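Isomerase/lactonizing enzyme (Agrobacterium fabrum str. C58, PDB 2NQL) is an enolase-superfamily protein of the mandelate racemase/muconate lactonizing enzyme family, with a capping N-terminal domain, a TIM-like barrel and a bound sodium ion. Local coordinates at residues Val150-Ala155 / Gly363-Leu367; Ile310-Ala316 / Met336-Glu341. All coordinates share one frame; numbering follows the deposited sequence.

Interaction 1. Residues Val150-Ala155 / Gly363-Leu367. With SO4 (sulfate ion), chain C; SO4 (sulfate ion), chain F.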
loop_
_atom_site.group_PDB
_atom_site.type_symbol
_atom_site.label_atom_id
_atom_site.label_comp_id
_atom_site.label_asym_id
_atom_site.label_seq_id
_atom_site.Cartn_x
_atom_site.Cartn_y
_atom_site.Cartn_z
ATOM N N VAL A 150 -7.512 25.009 -18.568
ATOM C CA VAL A 150 -8.777 25.753 -18.608
ATOM C C VAL A 150 -9.095 26.330 -17.209
ATOM O O VAL A 150 -8.472 25.950 -16.197
ATOM C CB VAL A 150 -9.935 24.863 -19.146
ATOM C CG1 VAL A 150 -9.613 24.355 -20.536
ATOM C CG2 VAL A 150 -10.219 23.651 -18.201
ATOM N N ASP A 151 -10.040 27.258 -17.142
ATOM C CA ASP A 151 -10.384 27.865 -15.853
ATOM C C ASP A 151 -11.732 27.410 -15.334
ATOM O O ASP A 151 -12.166 27.858 -14.267
ATOM C CB ASP A 151 -10.363 29.388 -15.945
ATOM C CG ASP A 151 -9.030 29.922 -16.390
ATOM O OD1 ASP A 151 -7.993 29.445 -15.886
ATOM O OD2 ASP A 151 -9.019 30.811 -17.262
ATOM N N SER A 152 -12.399 26.538 -16.096
ATOM C CA SER A 152 -13.666 25.963 -15.673
ATOM C C SER A 152 -13.860 24.647 -16.392
ATOM O O SER A 152 -13.295 24.434 -17.472
ATOM C CB SER A 152 -14.860 26.934 -15.931
ATOM O OG SER A 152 -15.071 27.146 -17.320
ATOM N N PHE A 153 -14.649 23.755 -15.796
ATOM C CA PHE A 153 -15.065 22.519 -16.467
ATOM C C PHE A 153 -16.292 21.938 -15.784
ATOM O O PHE A 153 -16.649 22.396 -14.687
ATOM C CB PHE A 153 -13.907 21.481 -16.548
ATOM C CG PHE A 153 -13.124 21.310 -15.266
ATOM C CD1 PHE A 153 -13.688 20.688 -14.148
ATOM C CD2 PHE A 153 -11.794 21.734 -15.200
ATOM C CE1 PHE A 153 -12.951 20.511 -12.981
ATOM C CE2 PHE A 153 -11.043 21.543 -14.045
ATOM C CZ PHE A 153 -11.627 20.937 -12.927
ATOM N N PRO A 154 -16.977 20.973 -16.440
ATOM C CA PRO A 154 -18.202 20.430 -15.868
ATOM C C PRO A 154 -18.042 19.731 -14.524
ATOM O O PRO A 154 -16.995 19.144 -14.240
ATOM C CB PRO A 154 -18.647 19.422 -16.943
ATOM C CG PRO A 154 -18.113 19.998 -18.194
ATOM C CD PRO A 154 -16.746 20.399 -17.782
ATOM N N ALA A 155 -19.092 19.812 -13.718
ATOM C CA ALA A 155 -19.153 19.155 -12.423
ATOM C C ALA A 155 -20.426 18.319 -12.359
ATOM O O ALA A 155 -21.483 18.765 -12.822
ATOM C CB ALA A 155 -19.134 20.203 -11.322
ATOM N N GLY A 363 -23.478 23.756 -12.565
ATOM C CA GLY A 363 -22.886 22.606 -13.200
ATOM C C GLY A 363 -21.431 22.715 -13.603
ATOM O O GLY A 363 -20.962 21.882 -14.389
ATOM N N ARG A 364 -20.707 23.728 -13.103
ATOM C CA ARG A 364 -19.281 23.894 -13.476
ATOM C C ARG A 364 -18.403 24.329 -12.291
ATOM O O ARG A 364 -18.758 25.231 -11.537
ATOM C CB ARG A 364 -19.064 24.909 -14.607
ATOM C CG ARG A 364 -19.765 24.610 -15.921
ATOM C CD ARG A 364 -19.535 25.697 -16.943
ATOM N NE ARG A 364 -18.179 25.721 -17.485
ATOM C CZ ARG A 364 -17.677 24.853 -18.363
ATOM N NH1 ARG A 364 -18.403 23.837 -18.838
ATOM N NH2 ARG A 364 -16.427 25.012 -18.780
ATOM N N TYR A 365 -17.223 23.715 -12.181
ATOM C CA TYR A 365 -16.177 24.231 -11.307
ATOM C C TYR A 365 -15.566 25.466 -11.932
ATOM O O TYR A 365 -15.351 25.506 -13.145
ATOM C CB TYR A 365 -15.060 23.200 -11.146
ATOM C CG TYR A 365 -15.330 22.176 -10.088
ATOM C CD1 TYR A 365 -15.216 22.506 -8.727
ATOM C CD2 TYR A 365 -15.665 20.867 -10.431
ATOM C CE1 TYR A 365 -15.423 21.555 -7.733
ATOM C CE2 TYR A 365 -15.860 19.900 -9.440
ATOM C CZ TYR A 365 -15.739 20.266 -8.089
ATOM O OH TYR A 365 -15.930 19.337 -7.106
ATOM N N HIS A 366 -15.302 26.449 -11.084
ATOM C CA HIS A 366 -14.502 27.629 -11.410
ATOM C C HIS A 366 -13.215 27.661 -10.599
ATOM O O HIS A 366 -13.235 27.722 -9.354
ATOM C CB HIS A 366 -15.314 28.891 -11.110
ATOM C CG HIS A 366 -16.529 29.022 -11.968
ATOM N ND1 HIS A 366 -16.577 29.862 -13.056
ATOM C CD2 HIS A 366 -17.719 28.373 -11.938
ATOM C CE1 HIS A 366 -17.761 29.754 -13.638
ATOM N NE2 HIS A 366 -18.469 28.850 -12.984
ATOM N N LEU A 367 -12.093 27.653 -11.312
ATOM C CA LEU A 367 -10.791 27.458 -10.665
ATOM C C LEU A 367 -10.320 28.735 -9.983
ATOM O O LEU A 367 -10.664 29.827 -10.438
ATOM C CB LEU A 367 -9.757 27.009 -11.707
ATOM C CG LEU A 367 -9.762 25.479 -11.867
ATOM C CD1 LEU A 367 -10.986 24.889 -12.572
ATOM C CD2 LEU A 367 -8.515 25.022 -12.505
HETATM S S SO4 C . -16.245 22.103 -21.258
HETATM O O1 SO4 C . -15.752 20.723 -21.407
HETATM O O2 SO4 C . -17.687 22.081 -21.009
HETATM O O3 SO4 C . -15.565 22.732 -20.129
HETATM O O4 SO4 C . -15.965 22.885 -22.469
HETATM S S SO4 F . -14.079 30.289 -17.953
HETATM O O1 SO4 F . -13.411 29.084 -18.455
HETATM O O2 SO4 F . -15.424 29.978 -17.465
HETATM O O3 SO4 F . -13.292 30.792 -16.834
HETATM O O4 SO4 F . -14.170 31.316 -18.999
HETATM O O HOH W 1 -13.815 30.323 -14.207
#

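Interaction 2. Residues Ile310-Ala316 / Met336-Glu341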
loop_
_atom_site.group_PDB
_atom_site.type_symbol
_atom_site.label_atom_id
_atom_site.label_comp_id
_atom_site.label_asym_id
_atom_site.label_seq_id
_atom_site.Cartn_x
_atom_site.Cartn_y
_atom_site.Cartn_z
ATOM N N ILE A 310 -8.893 7.126 -22.968
ATOM C CA ILE A 310 -9.735 6.888 -21.796
ATOM C C ILE A 310 -10.123 8.264 -21.242
ATOM O O ILE A 310 -9.249 9.113 -21.063
ATOM C CB ILE A 310 -8.953 6.037 -20.724
ATOM C CG1 ILE A 310 -8.605 4.657 -21.331
ATOM C CG2 ILE A 310 -9.793 5.877 -19.424
ATOM C CD1 ILE A 310 -7.643 3.793 -20.523
ATOM N N ASP A 311 -11.422 8.481 -20.998
ATOM C CA ASP A 311 -11.907 9.727 -20.357
ATOM C C ASP A 311 -11.440 9.841 -18.898
ATOM O O ASP A 311 -11.260 8.842 -18.227
ATOM C CB ASP A 311 -13.432 9.798 -20.409
ATOM C CG ASP A 311 -13.956 9.996 -21.832
ATOM O OD1 ASP A 311 -13.169 10.390 -22.713
ATOM O OD2 ASP A 311 -15.150 9.761 -22.065
ATOM N N VAL A 312 -11.235 11.065 -18.433
ATOM C CA VAL A 312 -10.831 11.317 -17.046
ATOM C C VAL A 312 -11.935 12.122 -16.351
ATOM O O VAL A 312 -12.273 13.238 -16.780
ATOM C CB VAL A 312 -9.493 12.070 -16.988
ATOM C CG1 VAL A 312 -9.103 12.367 -15.537
ATOM C CG2 VAL A 312 -8.385 11.269 -17.724
ATOM N N ILE A 313 -12.518 11.529 -15.313
ATOM C CA ILE A 313 -13.544 12.193 -14.493
ATOM C C ILE A 313 -13.174 11.996 -13.012
ATOM O O ILE A 313 -13.570 10.992 -12.408
ATOM C CB ILE A 313 -14.971 11.658 -14.814
ATOM C CG1 ILE A 313 -15.264 11.742 -16.326
ATOM C CG2 ILE A 313 -16.035 12.428 -14.035
ATOM C CD1 ILE A 313 -16.561 11.110 -16.740
ATOM N N PRO A 314 -12.348 12.909 -12.461
ATOM C CA PRO A 314 -11.815 12.753 -11.114
ATOM C C PRO A 314 -12.851 12.695 -10.004
ATOM O O PRO A 314 -13.961 13.255 -10.110
ATOM C CB PRO A 314 -10.898 13.960 -10.949
ATOM C CG PRO A 314 -10.490 14.311 -12.347
ATOM C CD PRO A 314 -11.786 14.109 -13.098
ATOM N N HIS A 315 -12.448 11.981 -8.962
ATOM C CA HIS A 315 -13.185 11.771 -7.734
ATOM C C HIS A 315 -13.093 13.017 -6.843
ATOM O O HIS A 315 -12.202 13.879 -7.010
ATOM C CB HIS A 315 -12.505 10.557 -7.067
ATOM C CG HIS A 315 -13.118 10.102 -5.775
ATOM N ND1 HIS A 315 -12.527 10.337 -4.554
ATOM C CD2 HIS A 315 -14.222 9.366 -5.519
ATOM C CE1 HIS A 315 -13.251 9.780 -3.600
ATOM N NE2 HIS A 315 -14.281 9.175 -4.161
ATOM N N ALA A 316 -14.014 13.098 -5.889
ATOM C CA ALA A 316 -13.966 14.096 -4.822
ATOM C C ALA A 316 -14.466 13.480 -3.519
ATOM O O ALA A 316 -15.237 12.492 -3.525
ATOM C CB ALA A 316 -14.818 15.341 -5.201
ATOM N N MET A 336 -8.074 14.614 -21.855
ATOM C CA MET A 336 -9.145 13.652 -21.697
ATOM C C MET A 336 -10.180 13.997 -20.605
ATOM O O MET A 336 -11.116 13.220 -20.381
ATOM C CB MET A 336 -8.553 12.266 -21.424
ATOM C CG MET A 336 -7.594 11.764 -22.487
ATOM S SD MET A 336 -8.347 11.755 -24.146
ATOM C CE MET A 336 -9.772 10.691 -23.962
ATOM N N LEU A 337 -10.010 15.136 -19.931
ATOM C CA LEU A 337 -10.985 15.575 -18.922
ATOM C C LEU A 337 -12.391 15.795 -19.491
ATOM O O LEU A 337 -12.582 16.603 -20.409
ATOM C CB LEU A 337 -10.525 16.842 -18.200
ATOM C CG LEU A 337 -11.418 17.198 -16.995
ATOM C CD1 LEU A 337 -10.995 16.376 -15.803
ATOM C CD2 LEU A 337 -11.290 18.655 -16.675
ATOM N N LYS A 338 -13.365 15.088 -18.927
ATOM C CA LYS A 338 -14.768 15.321 -19.255
ATOM C C LYS A 338 -15.512 16.154 -18.212
ATOM O O LYS A 338 -16.502 16.810 -18.521
ATOM C CB LYS A 338 -15.483 14.009 -19.548
ATOM C CG LYS A 338 -14.909 13.280 -20.773
ATOM C CD LYS A 338 -15.205 14.053 -22.066
ATOM C CE LYS A 338 -14.734 13.320 -23.305
ATOM N NZ LYS A 338 -13.240 13.430 -23.486
ATOM N N GLY A 339 -15.012 16.127 -16.983
ATOM C CA GLY A 339 -15.587 16.872 -15.864
ATOM C C GLY A 339 -15.107 16.229 -14.567
ATOM O O GLY A 339 -14.098 15.509 -14.563
ATOM N N HIS A 340 -15.818 16.470 -13.477
ATOM C CA HIS A 340 -15.257 16.262 -12.126
ATOM C C HIS A 340 -16.382 16.052 -11.116
ATOM O O HIS A 340 -17.432 16.715 -11.161
ATOM C CB HIS A 340 -14.381 17.472 -11.777
ATOM C CG HIS A 340 -13.375 17.240 -10.682
ATOM N ND1 HIS A 340 -13.730 16.950 -9.377
ATOM C CD2 HIS A 340 -12.017 17.326 -10.695
ATOM C CE1 HIS A 340 -12.634 16.858 -8.637
ATOM N NE2 HIS A 340 -11.580 17.070 -9.415
ATOM N N GLU A 341 -16.184 15.094 -10.214
ATOM C CA GLU A 341 -17.129 14.906 -9.112
ATOM C C GLU A 341 -17.255 16.162 -8.243
ATOM O O GLU A 341 -16.260 16.853 -7.973
ATOM C CB GLU A 341 -16.746 13.683 -8.284
ATOM C CG GLU A 341 -17.822 13.240 -7.301
ATOM C CD GLU A 341 -17.515 11.901 -6.658
ATOM O OE1 GLU A 341 -16.388 11.423 -6.797
ATOM O OE2 GLU A 341 -18.397 11.323 -6.014
#

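Interaction 1. Residues Val150-Ala155 / Gly363-Leu367
Arg364 CG lies anti to the carbonyl carbon (chi1 -59°) and the chain bends at chi3 (72°), which lays the guanidinium across strand 152-155 to reach Ser152, whose OG sits between its own backbone N and carbonyl carbon. The setting is an antiparallel pair in which strand 364-366 lies along the N-terminal part of strand 152-158 of the barrel. Phe153 and Tyr365 form its hydrogen-bonded pair: Tyr365 N meets Phe153 O at 2.9 Å nearly end-on to the carbonyl, and Phe153 N returns a longer bond to Tyr365 O. Leu367 N to Asp151 O and Ala155 N to Gly363 O extend the pairing at its two ends.

On the buried face the Phe153 and Tyr365 rings lie oblique to each other, planes 59° apart, with Phe153 CE1 3.7 Å from Tyr365 CD2. Leu367 CD1 packs against Phe153 CE2, and Ala155 CB touches Tyr365 CD2 at 3.6 Å. Leu328 of helix 322-331 covers Phe153, Tyr365 and Leu367.

The Ser152 and His366 face is polar. Arg364 NH2 donates to Ser152 OG (2.9 Å) within the guanidinium plane and also to O3 of one sulfate, which NH1 grips through O2; Phe153 CA lies over one guanidinium face. A second sulfate sits beside Ser152 OG, while Asp151 OD1 is held by Arg143. One water donates hydrogen bonds to Asp151 O and to O3 of that second sulfate, and it is hydrogen-bonded to His366 ND1 at 3.0 Å.

Interaction 2. Residues Ile310-Ala316 / Met336-Glu341
Val312 and Leu337 mark the backbone bridge between the two segments, which run roughly the same way, 25° apart end to end. Val312 uses both its polar backbone atoms: its N donates to Met336 O, and its O accepts from Lys338 N. Farther along, Glu341 N gives a straight bond to Pro314 O (2.9 Å, 169° at the hydrogen). Between these bonds Gly339 O is buried without a polar partner, in contact with Pro314 CD at 3.1 Å and Ile313 CA.

Charge acts at both ends. Lys338, bent at chi2 and chi4, curls over Asp311, and NZ forms a salt bridge with OD1 (3.1 Å) from above the carboxylate plane. Glu341 CG lies anti to its backbone N (chi1 -168°) and the chain is extended beyond it; OE1 thereby reaches Ala316 N (3.0 Å), while OE2 bonds Ser158 OG.

Apolar contact fills the middle. Pro314 CB sits over one face of the His340 ring, 3.8 Å from its centroid, a CH-pi contact; the ring's rotation is fixed by ND1 to Glu341 O, in its plane, and NE2 to Ser327. Leu337 CD1 packs on Pro314 CD.

His315 hydrogen-bonds Glu289 and glycerol; its side chain comes within about 3 Å of the sodium ion held by Glu240 and Glu266, placing the 310-316 end of this barrel pairing at the metal site, as in the enolase fold.

Overall arrangement
Both contacts meet at the barrel wall, where strands 152-158 and 340-342 are neighbours, and interaction 2 is nested along the chain within the loop closed by interaction 1. Their centres are about 11 Å apart. Interaction 1 is partly buried, an antiparallel addition with an apolar side packed on helix 322-331 and a polar side where an arginine, a serine and sulfates meet. Interaction 2 is mostly buried and pairs segments running alike, of which 310-316 reaches the sodium site; its polar groups are largely matched within the protein. The two touch directly: Tyr365 OH lies 2.7 Å from Glu341 O, a probable hydrogen bond, and Phe153 packs on Leu337 and His340. Helix 322-331 packs against side chains of both.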